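Bucandin (Bungarus candidus, PDB 1F94) is a three-finger toxin of krait venom thought to enhance presynaptic acetylcholine release. Local coordinates at residues S18-K30 with V51-T63. Sequence-based numbering, arbitrary orientation.
Sequences SAEETFCYKWLNK and VYNKCCTTNLCNT
Cys24, Lys26 and Leu28 pair with Cys56, Lys54 and Tyr52 through reciprocal N-H to C=O bonds, as strands 23-29 and 51-56 run antiparallel at 171°. Leu28 N to Tyr52 O is the shortest of these bonds, at 2.7 Å. Tyr25, Trp27 and Asn29 form the intervening non-hydrogen-bonded pairs with Cys55, Asn53 and Val51.

Side chains of these intervening pairs share one face. In one of its two conformers, Trp27 has CG anti to the backbone N (chi1 -179°), which turns the indole towards Val51, and Val51 CG1 lies over the face of its five-membered ring. Val51 CG1 is 3.7 Å from the centroid of the Trp27 five-membered ring, a CH-pi contact. The amide of Asn53 crosses the same indole at a slant, the planes 50° apart, and Asn53 CG comes to 3.7 Å from Trp27 CE3. Asn53 ND2 donates to Thr44 O. Further along, Phe23 CD1 rests 3.6 Å from the Thr57 methyl CG2, the two side chains pointing the same way.

On the other face, Leu28 CD1 packs 3.7 Å from Tyr52 CD2. Lys26 bends at chi3, and its NZ forms a salt bridge with the terminal carboxylate at Thr63 OXT, 3.2 Å away. A water also links the two groups. Cys24 CB lies against the Cys56-Cys61 disulfide, 3.7 Å from Cys61 SG. Beside it, Asn62 ND2 donates to Tyr25 O at 3.0 Å, from above the carbonyl plane. The buried Asn62 amide also accepts from Tyr4 N through OD1, tying the C-terminal tail to strands 23-29 and 2-7.

The Cys24-Cys3 and Cys55-Cys43 disulfides belong to the cystine-rich core of the three-finger fold. Strands 23-29 and 51-56 are the two inner strands of the larger sheet; 35-40 flanks the first and 46-47 the second.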
# COMPACT_ATOMS: atom_id res chain seq x y z
N SER A 18 11.96 1.82 -5.28
CA SER A 18 13.18 1.33 -5.94
C SER A 18 12.80 0.38 -7.07
O SER A 18 11.70 -0.16 -7.14
CB SER A 18 14.03 0.57 -4.97
OG SER A 18 13.37 -0.56 -4.53
N ALA A 19 13.76 0.13 -7.98
CA ALA A 19 13.48 -0.85 -9.03
C ALA A 19 13.08 -2.22 -8.47
O ALA A 19 12.29 -2.95 -9.08
CB ALA A 19 14.71 -0.99 -9.95
N GLU A 20 13.63 -2.62 -7.32
CA GLU A 20 13.25 -3.92 -6.75
C GLU A 20 11.90 -3.91 -6.08
O GLU A 20 11.27 -4.97 -5.83
CB GLU A 20 14.33 -4.35 -5.75
N GLU A 21 11.40 -2.73 -5.74
CA GLU A 21 10.05 -2.61 -5.12
C GLU A 21 9.02 -2.55 -6.24
O GLU A 21 8.62 -1.47 -6.70
CB GLU A 21 9.98 -1.37 -4.24
CG GLU A 21 10.76 -1.46 -2.95
CD GLU A 21 10.89 -0.15 -2.20
OE1 GLU A 21 10.70 0.92 -2.79
OE2 GLU A 21 11.16 -0.23 -0.97
N THR A 22 8.62 -3.72 -6.73
CA THR A 22 7.75 -3.67 -7.92
C THR A 22 6.27 -3.67 -7.48
O THR A 22 5.46 -3.58 -8.37
CB THR A 22 8.01 -4.86 -8.82
OG1 THR A 22 7.82 -6.02 -7.92
CG2 THR A 22 9.43 -4.85 -9.34
N PHE A 23 5.94 -3.69 -6.18
CA PHE A 23 4.58 -3.61 -5.73
C PHE A 23 4.26 -2.30 -5.02
O PHE A 23 5.09 -1.74 -4.30
CB PHE A 23 4.26 -4.68 -4.70
CG PHE A 23 4.43 -6.11 -5.22
CD1 PHE A 23 3.42 -6.69 -5.96
CD2 PHE A 23 5.59 -6.81 -4.99
CE1 PHE A 23 3.60 -7.95 -6.46
CE2 PHE A 23 5.75 -8.08 -5.46
CZ PHE A 23 4.72 -8.65 -6.18
N CYS A 24 3.01 -1.86 -5.19
CA CYS A 24 2.37 -0.97 -4.25
C CYS A 24 1.44 -1.85 -3.42
O CYS A 24 0.74 -2.74 -3.95
CB CYS A 24 1.53 0.08 -4.92
SG CYS A 24 2.34 1.20 -6.08
N TYR A 25 1.39 -1.59 -2.12
CA TYR A 25 0.52 -2.30 -1.20
C TYR A 25 -0.56 -1.32 -0.70
O TYR A 25 -0.35 -0.11 -0.58
CB TYR A 25 1.23 -3.01 -0.04
CG TYR A 25 2.06 -2.12 0.83
CD1 TYR A 25 1.52 -1.54 1.98
CD2 TYR A 25 3.38 -1.84 0.54
CE1 TYR A 25 2.30 -0.72 2.79
CE2 TYR A 25 4.15 -1.05 1.33
CZ TYR A 25 3.59 -0.49 2.47
OH TYR A 25 4.37 0.34 3.27
N LYS A 26 -1.66 -1.91 -0.30
CA LYS A 26 -2.80 -1.22 0.35
C LYS A 26 -3.27 -2.18 1.43
O LYS A 26 -4.06 -3.09 1.18
CB LYS A 26 -3.91 -0.97 -0.64
CG LYS A 26 -5.07 -0.22 -0.03
CD LYS A 26 -6.20 0.11 -0.93
CE LYS A 26 -6.98 -1.00 -1.56
NZ LYS A 26 -8.07 -0.37 -2.44
N TRP A 27 -2.80 -1.90 2.64
CA TRP A 27 -3.01 -2.72 3.82
C TRP A 27 -4.01 -1.97 4.70
O TRP A 27 -3.75 -0.83 5.11
CB TRP A 27 -1.72 -3.07 4.51
CG TRP A 27 -1.60 -3.90 5.73
CD1 TRP A 27 -2.22 -3.71 6.96
CD2 TRP A 27 -0.78 -5.08 5.90
NE1 TRP A 27 -1.84 -4.71 7.86
CE2 TRP A 27 -0.95 -5.56 7.24
CE3 TRP A 27 0.10 -5.82 5.15
CZ2 TRP A 27 -0.30 -6.69 7.73
CZ3 TRP A 27 0.74 -6.93 5.65
CH2 TRP A 27 0.58 -7.40 6.97
N LEU A 28 -5.09 -2.58 5.02
CA LEU A 28 -6.17 -1.99 5.77
C LEU A 28 -6.41 -2.81 7.03
O LEU A 28 -6.56 -4.01 6.97
CB LEU A 28 -7.46 -1.95 4.95
CG LEU A 28 -7.28 -1.31 3.57
CD1 LEU A 28 -8.56 -1.44 2.73
CD2 LEU A 28 -6.85 0.13 3.64
N ASN A 29 -6.49 -2.10 8.18
CA ASN A 29 -6.87 -2.74 9.44
C ASN A 29 -8.37 -2.70 9.54
O ASN A 29 -8.99 -1.62 9.57
CB ASN A 29 -6.16 -2.03 10.58
CG ASN A 29 -6.40 -2.75 11.89
OD1 ASN A 29 -7.52 -2.99 12.32
ND2 ASN A 29 -5.31 -3.11 12.55
N LYS A 30 -9.00 -3.84 9.56
CA LYS A 30 -10.45 -3.94 9.54
C LYS A 30 -11.09 -3.53 10.84
O LYS A 30 -12.30 -3.35 10.89
CB LYS A 30 -10.90 -5.40 9.20
CG LYS A 30 -10.44 -5.93 7.87
CD LYS A 30 -11.02 -7.32 7.61
CE LYS A 30 -10.65 -7.87 6.27
NZ LYS A 30 -11.25 -9.18 6.05
N VAL A 51 -7.16 -7.96 8.91
CA VAL A 51 -6.32 -7.38 7.87
C VAL A 51 -6.86 -7.68 6.48
O VAL A 51 -7.16 -8.82 6.12
CB VAL A 51 -4.85 -7.79 7.97
CG1 VAL A 51 -4.01 -7.30 6.81
CG2 VAL A 51 -4.27 -7.31 9.32
N TYR A 52 -6.89 -6.65 5.66
CA TYR A 52 -7.05 -6.77 4.20
C TYR A 52 -5.78 -6.19 3.59
O TYR A 52 -5.42 -5.05 3.89
CB TYR A 52 -8.25 -5.97 3.74
CG TYR A 52 -8.40 -5.93 2.25
CD1 TYR A 52 -9.08 -6.90 1.61
CD2 TYR A 52 -7.84 -4.89 1.50
CE1 TYR A 52 -9.22 -6.85 0.21
CE2 TYR A 52 -7.93 -4.86 0.14
CZ TYR A 52 -8.62 -5.86 -0.49
OH TYR A 52 -8.72 -5.76 -1.86
N ASN A 53 -5.14 -6.90 2.68
CA ASN A 53 -4.03 -6.29 1.96
C ASN A 53 -4.16 -6.69 0.49
O ASN A 53 -4.29 -7.87 0.18
CB ASN A 53 -2.67 -6.75 2.49
CG ASN A 53 -1.51 -6.05 1.80
OD1 ASN A 53 -1.43 -4.83 1.78
ND2 ASN A 53 -0.64 -6.85 1.23
N LYS A 54 -3.99 -5.70 -0.35
CA LYS A 54 -4.03 -5.83 -1.81
C LYS A 54 -2.71 -5.38 -2.37
O LYS A 54 -2.13 -4.38 -1.90
CB LYS A 54 -5.18 -5.03 -2.38
CG LYS A 54 -5.34 -5.10 -3.86
CD LYS A 54 -6.50 -4.47 -4.58
CE LYS A 54 -6.34 -4.63 -6.07
NZ LYS A 54 -6.38 -6.05 -6.58
N CYS A 55 -2.27 -6.05 -3.41
CA CYS A 55 -1.02 -5.80 -4.10
C CYS A 55 -1.24 -5.41 -5.56
O CYS A 55 -2.09 -6.00 -6.22
CB CYS A 55 -0.15 -7.12 -4.07
SG CYS A 55 0.13 -7.74 -2.40
N CYS A 56 -0.47 -4.47 -6.06
CA CYS A 56 -0.59 -4.09 -7.48
C CYS A 56 0.74 -3.64 -7.96
O CYS A 56 1.65 -3.31 -7.16
CB CYS A 56 -1.70 -3.06 -7.70
SG CYS A 56 -1.53 -1.52 -6.77
N THR A 57 1.00 -3.61 -9.28
CA THR A 57 2.34 -3.42 -9.83
C THR A 57 2.48 -2.28 -10.83
O THR A 57 3.45 -2.27 -11.60
CB THR A 57 2.86 -4.73 -10.47
OG1 THR A 57 2.00 -5.13 -11.54
CG2 THR A 57 2.93 -5.84 -9.47
N THR A 58 1.63 -1.27 -10.79
CA THR A 58 1.79 -0.12 -11.66
C THR A 58 1.73 1.17 -10.84
O THR A 58 1.26 1.26 -9.76
CB THR A 58 0.80 -0.09 -12.82
OG1 THR A 58 -0.53 -0.05 -12.26
CG2 THR A 58 0.83 -1.33 -13.67
N ASN A 59 2.24 2.23 -11.52
CA ASN A 59 2.40 3.53 -10.91
C ASN A 59 1.09 4.00 -10.26
O ASN A 59 0.04 4.05 -10.86
CB ASN A 59 2.85 4.50 -12.00
CG ASN A 59 3.17 5.88 -11.46
OD1 ASN A 59 2.53 6.89 -11.74
ND2 ASN A 59 4.21 5.91 -10.71
N LEU A 60 1.16 4.35 -8.99
CA LEU A 60 0.09 4.94 -8.21
C LEU A 60 -1.18 4.10 -8.25
O LEU A 60 -2.31 4.59 -8.24
CB LEU A 60 -0.17 6.39 -8.67
CG LEU A 60 1.01 7.34 -8.46
CD1 LEU A 60 0.67 8.75 -8.99
CD2 LEU A 60 1.39 7.42 -7.00
N CYS A 61 -1.01 2.79 -8.24
CA CYS A 61 -2.12 1.85 -8.38
C CYS A 61 -2.89 1.62 -7.08
O CYS A 61 -4.01 1.12 -7.10
CB CYS A 61 -1.66 0.52 -8.96
SG CYS A 61 -0.39 -0.38 -8.02
N ASN A 62 -2.29 1.94 -5.93
CA ASN A 62 -2.87 1.67 -4.62
C ASN A 62 -3.76 2.84 -4.19
O ASN A 62 -3.51 3.56 -3.20
CB ASN A 62 -1.82 1.35 -3.59
CG ASN A 62 -0.76 2.41 -3.40
OD1 ASN A 62 -0.51 3.25 -4.27
ND2 ASN A 62 -0.09 2.35 -2.24
N THR A 63 -4.83 3.13 -4.92
CA THR A 63 -5.82 4.15 -4.66
C THR A 63 -6.89 3.75 -3.62
O THR A 63 -7.59 4.60 -3.07
CB THR A 63 -6.59 4.50 -5.96
OG1 THR A 63 -7.08 3.31 -6.63
CG2 THR A 63 -5.62 5.17 -6.90
OXT THR A 63 -7.05 2.54 -3.40
O HOH W 1 6.06 -3.02 -10.97
O HOH W 2 -2.20 -2.19 -3.67
O HOH W 3 -6.75 0.17 -4.49